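Side-chain contacts in putative isomerase YbhH (Escherichia coli, PDB 6OTV), which is of unconfirmed function but is probably an isomerase of the PrpF family: residues 6-11 and 48-53; 44-49 and 56-61. All coordinates share one frame; numbering follows the deposited sequence. Where two conformers were deposited one is given.

Contact 1: 6-11 and 48-53; sequences CVMMRG and DGIGGG
Cys6 and Met8 meet Ile50 on the face of strand 3-11 turned away from helix 94-106, in a chain of the PrpF family, whose diaminopimelate epimerase-like fold wraps beta strands around helices. The alternation of the strand divides its side chains: Val7 and Met9 turn the other way and touch Phe103 of helix 94-106, while Cys6 and Met8 point toward the loop 48-53, part of the connection from helix 28-39 to strand 59-65. At the start of the segment, Cys6 makes the looser contact, its SG lying 4.2 Å from Ile50 CD1, the far end of the isoleucine. The cysteine side chain also touches Ala17 and Leu19 of the neighbouring strand 14-20. Two residues on, Met8 supplies most of the strand's share. Its chain runs straight out from the backbone, with CG anti to the backbone N (chi1 -179°), and bends at the thioether (chi3 -62°), so that the terminal methyl is delivered to the isoleucine. Met8 and Ile50 thus approach tip to tip across a backbone separation of 8.5 Å between their CA atoms. Ile50 holds CG1 between its backbone N and carbonyl carbon (chi1 69°), and several of its atoms meet that one methyl. Met8 CE is 3.7 Å from Ile50 CB and 3.8 Å from Ile50 CD1. The join is apolar and only partly buried, made by methyl and sulfur contacts. The same methyl also comes within 3.6 Å of the backbone oxygen of Ile50, Met8 CE to Ile50 O.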
# COMPACT_ATOMS: atom_id res chain seq x y z
N CYS A 6 10.42 -26.45 -9.68
CA CYS A 6 10.92 -25.94 -8.41
C CYS A 6 12.20 -25.16 -8.64
O CYS A 6 12.97 -25.43 -9.57
CB CYS A 6 11.15 -27.09 -7.43
SG CYS A 6 11.76 -26.58 -5.81
N VAL A 7 12.43 -24.17 -7.77
CA VAL A 7 13.64 -23.36 -7.77
C VAL A 7 14.14 -23.29 -6.33
O VAL A 7 13.41 -22.85 -5.44
CB VAL A 7 13.40 -21.94 -8.31
CG1 VAL A 7 14.64 -21.08 -8.13
CG2 VAL A 7 12.99 -21.98 -9.78
N MET A 8 15.37 -23.75 -6.10
CA MET A 8 16.01 -23.57 -4.80
C MET A 8 16.76 -22.25 -4.81
O MET A 8 17.52 -21.96 -5.74
CB MET A 8 16.97 -24.71 -4.48
CG MET A 8 17.65 -24.60 -3.12
SD MET A 8 18.86 -25.91 -2.84
CE MET A 8 17.81 -27.36 -2.91
N MET A 9 16.55 -21.46 -3.77
CA MET A 9 17.26 -20.20 -3.60
C MET A 9 17.74 -20.09 -2.16
O MET A 9 17.08 -20.57 -1.23
CB MET A 9 16.38 -18.98 -3.93
CG MET A 9 15.78 -18.98 -5.32
SD MET A 9 14.88 -17.44 -5.62
CE MET A 9 16.24 -16.28 -5.74
N ARG A 10 18.90 -19.47 -1.99
CA ARG A 10 19.27 -18.96 -0.68
C ARG A 10 18.60 -17.61 -0.49
O ARG A 10 18.75 -16.71 -1.33
CB ARG A 10 20.79 -18.82 -0.54
CG ARG A 10 21.22 -18.16 0.77
CD ARG A 10 22.72 -17.92 0.84
NE ARG A 10 23.18 -17.06 -0.24
CZ ARG A 10 23.04 -15.73 -0.26
NH1 ARG A 10 22.43 -15.11 0.75
NH2 ARG A 10 23.50 -15.03 -1.29
N GLY A 11 17.81 -17.48 0.57
CA GLY A 11 17.25 -16.20 0.94
C GLY A 11 17.85 -15.73 2.24
O GLY A 11 17.48 -16.23 3.31
N ASP A 48 15.89 -37.95 1.59
CA ASP A 48 15.09 -38.26 0.41
C ASP A 48 14.41 -37.03 -0.18
O ASP A 48 13.42 -37.16 -0.90
CB ASP A 48 14.05 -39.33 0.75
CG ASP A 48 13.74 -40.23 -0.43
OD1 ASP A 48 14.53 -40.25 -1.40
OD2 ASP A 48 12.70 -40.93 -0.40
N GLY A 49 14.93 -35.84 0.12
CA GLY A 49 14.40 -34.62 -0.46
C GLY A 49 15.49 -33.60 -0.74
O GLY A 49 16.67 -33.95 -0.70
N ILE A 50 15.11 -32.35 -1.02
CA ILE A 50 16.11 -31.32 -1.30
C ILE A 50 16.48 -30.51 -0.06
O ILE A 50 17.40 -29.68 -0.13
CB ILE A 50 15.65 -30.34 -2.40
CG1 ILE A 50 14.50 -29.47 -1.89
CG2 ILE A 50 15.25 -31.09 -3.65
CD1 ILE A 50 14.11 -28.37 -2.85
N GLY A 51 15.80 -30.73 1.06
CA GLY A 51 16.12 -29.99 2.26
C GLY A 51 17.48 -30.37 2.81
O GLY A 51 18.04 -31.43 2.51
N GLY A 52 18.03 -29.48 3.63
CA GLY A 52 19.33 -29.70 4.23
C GLY A 52 19.32 -30.33 5.60
O GLY A 52 20.38 -30.40 6.24
N GLY A 53 18.17 -30.80 6.09
CA GLY A 53 18.09 -31.40 7.41
C GLY A 53 18.15 -30.43 8.56
O GLY A 53 18.31 -30.86 9.71

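Contact 2: 44-49 and 56-61; sequences DLEIDG and LTSKVA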
# COMPACT_ATOMS: atom_id res chain seq x y z
N ASP A 44 16.27 -36.99 9.71
CA ASP A 44 17.14 -35.99 10.34
C ASP A 44 17.99 -35.25 9.32
O ASP A 44 18.28 -34.06 9.51
CB ASP A 44 18.04 -36.66 11.39
CG ASP A 44 17.27 -37.09 12.63
OD1 ASP A 44 16.06 -36.83 12.71
OD2 ASP A 44 17.90 -37.68 13.54
N LEU A 45 18.40 -35.92 8.25
CA LEU A 45 19.18 -35.29 7.20
C LEU A 45 18.33 -34.89 6.00
O LEU A 45 18.86 -34.28 5.07
CB LEU A 45 20.31 -36.23 6.75
CG LEU A 45 21.33 -36.61 7.82
CD1 LEU A 45 22.40 -37.53 7.25
CD2 LEU A 45 21.96 -35.36 8.43
N GLU A 46 17.04 -35.20 6.02
CA GLU A 46 16.16 -35.06 4.86
C GLU A 46 16.79 -35.73 3.64
O GLU A 46 16.94 -35.14 2.57
CB GLU A 46 15.81 -33.60 4.61
CG GLU A 46 14.92 -33.03 5.72
CD GLU A 46 14.60 -31.55 5.56
OE1 GLU A 46 15.53 -30.76 5.29
OE2 GLU A 46 13.42 -31.18 5.73
N ILE A 47 17.18 -36.99 3.84
CA ILE A 47 17.98 -37.72 2.86
C ILE A 47 17.23 -37.98 1.57
O ILE A 47 17.86 -38.20 0.53
CB ILE A 47 18.46 -39.04 3.51
CG1 ILE A 47 19.63 -39.65 2.72
CG2 ILE A 47 17.32 -40.04 3.64
CD1 ILE A 47 20.91 -38.88 2.86
N ASP A 48 15.89 -37.95 1.59
CA ASP A 48 15.09 -38.26 0.41
C ASP A 48 14.41 -37.03 -0.18
O ASP A 48 13.42 -37.16 -0.90
CB ASP A 48 14.05 -39.33 0.75
CG ASP A 48 13.74 -40.23 -0.43
OD1 ASP A 48 14.53 -40.25 -1.40
OD2 ASP A 48 12.70 -40.93 -0.40
N GLY A 49 14.93 -35.84 0.12
CA GLY A 49 14.40 -34.62 -0.46
C GLY A 49 15.49 -33.60 -0.74
O GLY A 49 16.67 -33.95 -0.70
N LEU A 56 16.79 -24.01 8.97
CA LEU A 56 17.21 -22.93 8.08
C LEU A 56 17.21 -23.35 6.61
O LEU A 56 17.10 -22.48 5.74
CB LEU A 56 18.59 -22.43 8.49
CG LEU A 56 18.65 -21.70 9.83
CD1 LEU A 56 20.07 -21.23 10.12
CD2 LEU A 56 17.68 -20.53 9.86
N THR A 57 17.33 -24.64 6.33
CA THR A 57 17.41 -25.15 4.96
C THR A 57 16.24 -26.07 4.63
O THR A 57 16.36 -26.97 3.80
CB THR A 57 18.74 -25.86 4.73
OG1 THR A 57 18.86 -26.94 5.67
CG2 THR A 57 19.90 -24.90 4.92
N SER A 58 15.10 -25.86 5.29
CA SER A 58 13.91 -26.68 5.09
C SER A 58 12.68 -25.79 5.04
O SER A 58 11.69 -26.00 5.74
CB SER A 58 13.80 -27.73 6.19
OG SER A 58 12.71 -28.62 5.94
N LYS A 59 12.73 -24.76 4.19
CA LYS A 59 11.68 -23.76 4.09
C LYS A 59 11.11 -23.75 2.68
O LYS A 59 11.73 -24.23 1.72
CB LYS A 59 12.21 -22.37 4.46
CG LYS A 59 12.80 -22.27 5.86
CD LYS A 59 13.26 -20.84 6.16
CE LYS A 59 13.89 -20.71 7.54
NZ LYS A 59 12.89 -20.93 8.62
N VAL A 60 9.90 -23.20 2.55
CA VAL A 60 9.21 -23.10 1.27
C VAL A 60 8.61 -21.70 1.15
O VAL A 60 8.07 -21.16 2.12
CB VAL A 60 8.10 -24.17 1.12
CG1 VAL A 60 7.38 -24.01 -0.21
CG2 VAL A 60 8.68 -25.57 1.24
N ALA A 61 8.71 -21.12 -0.05
CA ALA A 61 8.03 -19.88 -0.39
C ALA A 61 7.13 -20.15 -1.59
O ALA A 61 7.60 -20.59 -2.64
CB ALA A 61 9.03 -18.77 -0.72
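Glu46 reaches from the loop 44-49 to Ser58, just before strand 59-65, and the polar contact is between carboxylate and hydroxyl. Ser58 OG lies 2.7 Å from Glu46 OE2, and its stronger polar partner is the backbone oxygen of Val80. The other carboxylate oxygen, Glu46 OE1, stands 3.6 Å from Ser58 OG and is hydrogen-bonded to Gly53 N instead, so the two oxygens of this buried acid face different parts of the chain. Ser58 presents its hydroxyl with OG anti to the backbone N (chi1 -175°), and Glu46 stretches out beyond CG to meet it across 8.7 Å between the CA atoms.

Van der Waals contact is slight: Ser58 CB sits beside the carboxylate, 3.5 Å from Glu46 OE2. Apolar cover comes from Met39 of helix 28-39 and from Val82, which pack against both side chains. Backbone bonding shapes the loop itself, where Gly49 N donates to Glu46 O at 3.2 Å and closes a type I turn. The backbone of Ser58 pairs with that of Val80, tying the serine to strand 73-80. Taken together, this is a buried acid reaching from a type I beta turn to the start of a strand, within a connection between helix and strand of the epimerase-like fold.

How the contacts relate
Both contacts involve the loop between helix 28-39 and strand 59-65, with centres about 6 Å apart, and they share Asp48 and Gly49. Contact 1 sets the loop against strand 3-11 through apolar side chains and is only partly buried; contact 2 brings it to the start of strand 59-65 through buried polar groups. They touch at the glycines: besides the carboxylate bond to Gly53, Thr57 O probably accepts a hydrogen bond from Gly52 N at 3.0 Å. The acid of contact 2 thus also meets the glycine-rich stretch that follows Ile50 of contact 1.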